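Local coordinates for cellulosome protein dockerin type I (Clostridium thermocellum, PDB 2WZ8), which is a family 35 carbohydrate-binding module of a cellulosomal protein and probably binds plant cell-wall sugars, with calcium bound in its fold, at residues 7-19 against 136-148. Numbering follows the deposited sequence.
Sequences TINVYEAEDPANT and SYAPNIDKIAIAA. With CA (calcium ion), chain B.
Asp142 swings CG anti to its own nitrogen (chi1 -176°), and Glu12, bent at chi2 (-71°), crosses the base of Lys143 at a slant, placing both carboxylates at one calcium ion. Asp142 OD1 lies 2.2 Å from the calcium and Glu12 OE1 2.3 Å, while Glu14 offers both oxygens, OE1 and OE2, as a bidentate ligand. The carbonyl O of Asp142 serves twice: it binds the metal and accepts Ala13 N at 3.0 Å, the donor standing above the carbonyl plane. Hard, anionic carboxylate oxygens match calcium well, and its charge in turn probably offsets the repulsion among the three acids; the backbone oxygens of Ser33 and Gln36 complete the protein ligands. Alanine suits position 13, where its small CB fits against Ile141 CG2 and the nearby backbone.

Beyond the metal, strand 9-12 runs antiparallel to 140-147. Tyr11 and Ile144 exchange two nearly straight bonds, Tyr11 N to Ile144 O and Ile144 N to Tyr11 O, both 2.9 Å. On their inward face Tyr11 offers a broad apolar ring to Ile146 CG1, met at its edge (CE2 to CG1 4.3 Å), and to Phe51, with a polar hydroxyl for Tyr55. On the other face Val10's two branches serve two neighbours: CG2 rests on Ala145 CB, small enough for this close non-hydrogen-bonded pair, and CG1 packs at 3.9 Å against CD of the extended Lys143. Ile8 N binds Ile146 O at 2.7 Å and Asn9 N adds a weak bond to it, forming a classic beta bulge. The pairing joins the first and last strands of a beta-sandwich, with a probably structural calcium site at one end, as in related family 6 and 35 modules.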
loop_
_atom_site.group_PDB
_atom_site.type_symbol
_atom_site.label_atom_id
_atom_site.label_comp_id
_atom_site.label_asym_id
_atom_site.label_seq_id
_atom_site.Cartn_x
_atom_site.Cartn_y
_atom_site.Cartn_z
ATOM N N THR A 7 0.495 -13.220 -12.003
ATOM C CA THR A 7 -0.087 -11.835 -11.929
ATOM C C THR A 7 -1.331 -11.674 -12.765
ATOM O O THR A 7 -1.344 -11.928 -13.979
ATOM C CB THR A 7 0.911 -10.763 -12.377
ATOM O OG1 THR A 7 1.703 -10.368 -11.255
ATOM C CG2 THR A 7 0.167 -9.526 -12.939
ATOM N N ILE A 8 -2.374 -11.204 -12.103
ATOM C CA ILE A 8 -3.632 -10.988 -12.793
ATOM C C ILE A 8 -3.915 -9.515 -13.031
ATOM O O ILE A 8 -4.552 -9.159 -14.024
ATOM C CB ILE A 8 -4.804 -11.795 -12.182
ATOM C CG1 ILE A 8 -5.952 -10.928 -11.734
ATOM C CG2 ILE A 8 -4.331 -12.794 -11.118
ATOM C CD1 ILE A 8 -7.102 -11.777 -11.428
ATOM N N ASN A 9 -3.334 -8.660 -12.193
ATOM C CA ASN A 9 -3.386 -7.183 -12.417
ATOM C C ASN A 9 -2.288 -6.431 -11.581
ATOM O O ASN A 9 -1.936 -6.839 -10.485
ATOM C CB ASN A 9 -4.819 -6.656 -12.128
ATOM C CG ASN A 9 -5.816 -6.870 -13.310
ATOM O OD1 ASN A 9 -5.519 -6.482 -14.428
ATOM N ND2 ASN A 9 -7.009 -7.453 -13.041
ATOM N N VAL A 10 -1.710 -5.376 -12.142
ATOM C CA VAL A 10 -0.827 -4.416 -11.425
ATOM C C VAL A 10 -1.480 -3.058 -11.348
ATOM O O VAL A 10 -2.076 -2.591 -12.312
ATOM C CB VAL A 10 0.530 -4.276 -12.114
ATOM C CG1 VAL A 10 1.405 -3.249 -11.436
ATOM C CG2 VAL A 10 1.209 -5.687 -12.215
ATOM N N TYR A 11 -1.368 -2.436 -10.177
ATOM C CA TYR A 11 -1.941 -1.119 -9.903
ATOM C C TYR A 11 -0.901 -0.213 -9.249
ATOM O O TYR A 11 -0.382 -0.489 -8.160
ATOM C CB TYR A 11 -3.158 -1.225 -8.977
ATOM C CG TYR A 11 -4.193 -2.213 -9.478
ATOM C CD1 TYR A 11 -5.205 -1.804 -10.324
ATOM C CD2 TYR A 11 -4.110 -3.560 -9.163
ATOM C CE1 TYR A 11 -6.153 -2.715 -10.817
ATOM C CE2 TYR A 11 -5.047 -4.479 -9.666
ATOM C CZ TYR A 11 -6.070 -4.040 -10.465
ATOM O OH TYR A 11 -6.983 -4.959 -10.965
ATOM N N GLU A 12 -0.635 0.893 -9.928
ATOM C CA GLU A 12 0.269 1.902 -9.377
ATOM C C GLU A 12 -0.410 2.615 -8.228
ATOM O O GLU A 12 -1.598 2.944 -8.301
ATOM C CB GLU A 12 0.682 2.907 -10.442
ATOM C CG GLU A 12 1.540 2.302 -11.523
ATOM C CD GLU A 12 2.981 1.923 -11.113
ATOM O OE1 GLU A 12 3.428 2.268 -9.988
ATOM O OE2 GLU A 12 3.663 1.261 -11.967
ATOM N N ALA A 13 0.341 2.911 -7.174
ATOM C CA ALA A 13 -0.225 3.638 -6.044
ATOM C C ALA A 13 -0.782 5.017 -6.490
ATOM O O ALA A 13 -1.809 5.500 -6.027
ATOM C CB ALA A 13 0.836 3.805 -4.972
ATOM N N GLU A 14 -0.052 5.646 -7.400
ATOM C CA GLU A 14 -0.361 6.983 -7.920
ATOM C C GLU A 14 -1.427 7.005 -9.011
ATOM O O GLU A 14 -1.761 8.055 -9.540
ATOM C CB GLU A 14 0.898 7.643 -8.479
ATOM C CG GLU A 14 1.508 6.924 -9.709
ATOM C CD GLU A 14 2.528 5.830 -9.399
ATOM O OE1 GLU A 14 2.530 5.280 -8.258
ATOM O OE2 GLU A 14 3.337 5.502 -10.287
ATOM N N ASP A 15 -1.938 5.833 -9.362
ATOM C CA ASP A 15 -2.994 5.742 -10.390
ATOM C C ASP A 15 -4.074 6.780 -10.079
ATOM O O ASP A 15 -4.535 6.872 -8.944
ATOM C CB ASP A 15 -3.600 4.338 -10.368
ATOM C CG ASP A 15 -4.598 4.061 -11.480
ATOM O OD1 ASP A 15 -5.341 4.940 -11.889
ATOM O OD2 ASP A 15 -4.670 2.900 -11.881
ATOM N N PRO A 16 -4.505 7.560 -11.083
ATOM C CA PRO A 16 -5.462 8.637 -10.764
ATOM C C PRO A 16 -6.866 8.145 -10.415
ATOM O O PRO A 16 -7.703 8.906 -9.929
ATOM C CB PRO A 16 -5.429 9.497 -12.029
ATOM C CG PRO A 16 -5.077 8.572 -13.075
ATOM C CD PRO A 16 -4.028 7.682 -12.470
ATOM N N ALA A 17 -7.095 6.850 -10.594
ATOM C CA ALA A 17 -8.353 6.223 -10.156
ATOM C C ALA A 17 -8.441 6.060 -8.643
ATOM O O ALA A 17 -9.506 5.901 -8.083
ATOM C CB ALA A 17 -8.520 4.862 -10.810
ATOM N N ASN A 18 -7.288 6.110 -7.982
ATOM C CA ASN A 18 -7.214 5.855 -6.546
ATOM C C ASN A 18 -7.669 7.062 -5.751
ATOM O O ASN A 18 -7.682 8.178 -6.263
ATOM C CB ASN A 18 -5.788 5.427 -6.137
ATOM C CG ASN A 18 -5.370 4.114 -6.752
ATOM O OD1 ASN A 18 -6.216 3.287 -7.147
ATOM N ND2 ASN A 18 -4.058 3.853 -6.749
ATOM N N THR A 19 -8.030 6.837 -4.491
ATOM C CA THR A 19 -8.392 7.902 -3.562
ATOM C C THR A 19 -7.298 8.097 -2.534
ATOM O O THR A 19 -6.863 7.144 -1.892
ATOM C CB THR A 19 -9.703 7.603 -2.804
ATOM O OG1 THR A 19 -10.726 7.259 -3.733
ATOM C CG2 THR A 19 -10.146 8.795 -1.996
ATOM N N SER A 136 2.848 7.654 13.656
ATOM C CA SER A 136 3.207 6.355 13.056
ATOM C C SER A 136 2.812 6.331 11.591
ATOM O O SER A 136 1.673 6.652 11.234
ATOM C CB SER A 136 2.502 5.217 13.802
ATOM O OG SER A 136 3.106 3.955 13.587
ATOM N N TYR A 137 3.757 5.938 10.742
ATOM C CA TYR A 137 3.540 5.940 9.291
ATOM C C TYR A 137 3.694 4.561 8.681
ATOM O O TYR A 137 4.546 3.746 9.084
ATOM C CB TYR A 137 4.502 6.893 8.571
ATOM C CG TYR A 137 4.258 8.348 8.914
ATOM C CD1 TYR A 137 3.337 9.105 8.196
ATOM C CD2 TYR A 137 4.903 8.937 9.982
ATOM C CE1 TYR A 137 3.101 10.416 8.524
ATOM C CE2 TYR A 137 4.673 10.262 10.315
ATOM C CZ TYR A 137 3.754 10.978 9.586
ATOM O OH TYR A 137 3.547 12.295 9.906
ATOM N N ALA A 138 2.858 4.325 7.686
ATOM C CA ALA A 138 3.050 3.211 6.743
ATOM C C ALA A 138 4.277 3.440 5.866
ATOM O O ALA A 138 4.741 4.559 5.740
ATOM C CB ALA A 138 1.807 3.042 5.840
ATOM N N PRO A 139 4.819 2.377 5.278
ATOM C CA PRO A 139 5.821 2.626 4.249
ATOM C C PRO A 139 5.230 3.460 3.112
ATOM O O PRO A 139 4.005 3.524 2.920
ATOM C CB PRO A 139 6.145 1.233 3.728
ATOM C CG PRO A 139 4.931 0.450 3.985
ATOM C CD PRO A 139 4.360 0.979 5.256
ATOM N N ASN A 140 6.135 4.039 2.334
ATOM C CA ASN A 140 5.754 4.643 1.046
ATOM C C ASN A 140 5.397 3.504 0.082
ATOM O O ASN A 140 6.117 2.516 -0.009
ATOM C CB ASN A 140 6.887 5.492 0.488
ATOM C CG ASN A 140 7.177 6.708 1.312
ATOM O OD1 ASN A 140 6.394 7.069 2.191
ATOM N ND2 ASN A 140 8.283 7.358 1.022
ATOM N N ILE A 141 4.288 3.646 -0.624
ATOM C CA ILE A 141 3.779 2.594 -1.504
ATOM C C ILE A 141 3.963 2.998 -2.952
ATOM O O ILE A 141 3.544 4.072 -3.368
ATOM C CB ILE A 141 2.328 2.230 -1.214
ATOM C CG1 ILE A 141 2.128 1.921 0.282
ATOM C CG2 ILE A 141 1.833 1.091 -2.137
ATOM C CD1 ILE A 141 2.732 0.706 0.763
ATOM N N ASP A 142 4.646 2.133 -3.695
ATOM C CA ASP A 142 4.931 2.348 -5.128
ATOM C C ASP A 142 3.809 1.809 -6.036
ATOM O O ASP A 142 3.272 2.491 -6.928
ATOM C CB ASP A 142 6.284 1.718 -5.453
ATOM C CG ASP A 142 6.741 1.939 -6.877
ATOM O OD1 ASP A 142 6.092 2.712 -7.625
ATOM O OD2 ASP A 142 7.820 1.394 -7.210
ATOM N N LYS A 143 3.489 0.551 -5.809
ATOM C CA LYS A 143 2.475 -0.192 -6.570
ATOM C C LYS A 143 2.128 -1.474 -5.822
ATOM O O LYS A 143 2.809 -1.860 -4.890
ATOM C CB LYS A 143 2.961 -0.530 -7.992
ATOM C CG LYS A 143 4.185 -1.365 -8.044
ATOM C CD LYS A 143 4.452 -1.902 -9.446
ATOM C CE LYS A 143 5.780 -2.596 -9.570
ATOM N NZ LYS A 143 6.013 -3.254 -10.908
ATOM N N ILE A 144 1.045 -2.099 -6.258
ATOM C CA ILE A 144 0.671 -3.453 -5.859
ATOM C C ILE A 144 0.404 -4.314 -7.084
ATOM O O ILE A 144 0.117 -3.815 -8.172
ATOM C CB ILE A 144 -0.551 -3.459 -4.895
ATOM C CG1 ILE A 144 -1.847 -3.079 -5.601
ATOM C CG2 ILE A 144 -0.315 -2.592 -3.620
ATOM C CD1 ILE A 144 -3.070 -3.206 -4.730
ATOM N N ALA A 145 0.542 -5.617 -6.890
ATOM C CA ALA A 145 0.164 -6.598 -7.878
ATOM C C ALA A 145 -0.649 -7.679 -7.243
ATOM O O ALA A 145 -0.392 -8.046 -6.100
ATOM C CB ALA A 145 1.411 -7.184 -8.553
ATOM N N ILE A 146 -1.631 -8.170 -7.973
ATOM C CA ILE A 146 -2.489 -9.234 -7.465
ATOM C C ILE A 146 -2.214 -10.483 -8.267
ATOM O O ILE A 146 -2.289 -10.470 -9.499
ATOM C CB ILE A 146 -3.984 -8.863 -7.614
ATOM C CG1 ILE A 146 -4.293 -7.575 -6.852
ATOM C CG2 ILE A 146 -4.914 -10.002 -7.147
ATOM C CD1 ILE A 146 -4.196 -7.694 -5.344
ATOM N N ALA A 147 -1.873 -11.548 -7.562
ATOM C CA ALA A 147 -1.615 -12.857 -8.168
ATOM C C ALA A 147 -2.547 -13.929 -7.583
ATOM O O ALA A 147 -2.774 -13.982 -6.365
ATOM C CB ALA A 147 -0.173 -13.174 -7.905
ATOM N N ALA A 148 -3.125 -14.741 -8.477
ATOM C CA ALA A 148 -4.065 -15.832 -8.093
ATOM C C ALA A 148 -3.371 -16.978 -7.402
ATOM O O ALA A 148 -4.048 -17.729 -6.683
ATOM C CB ALA A 148 -4.916 -16.385 -9.328
HETATM CA CA CA B . 4.488 3.848 -8.717
HETATM O O HOH W 1 -1.552 -14.746 -10.972
#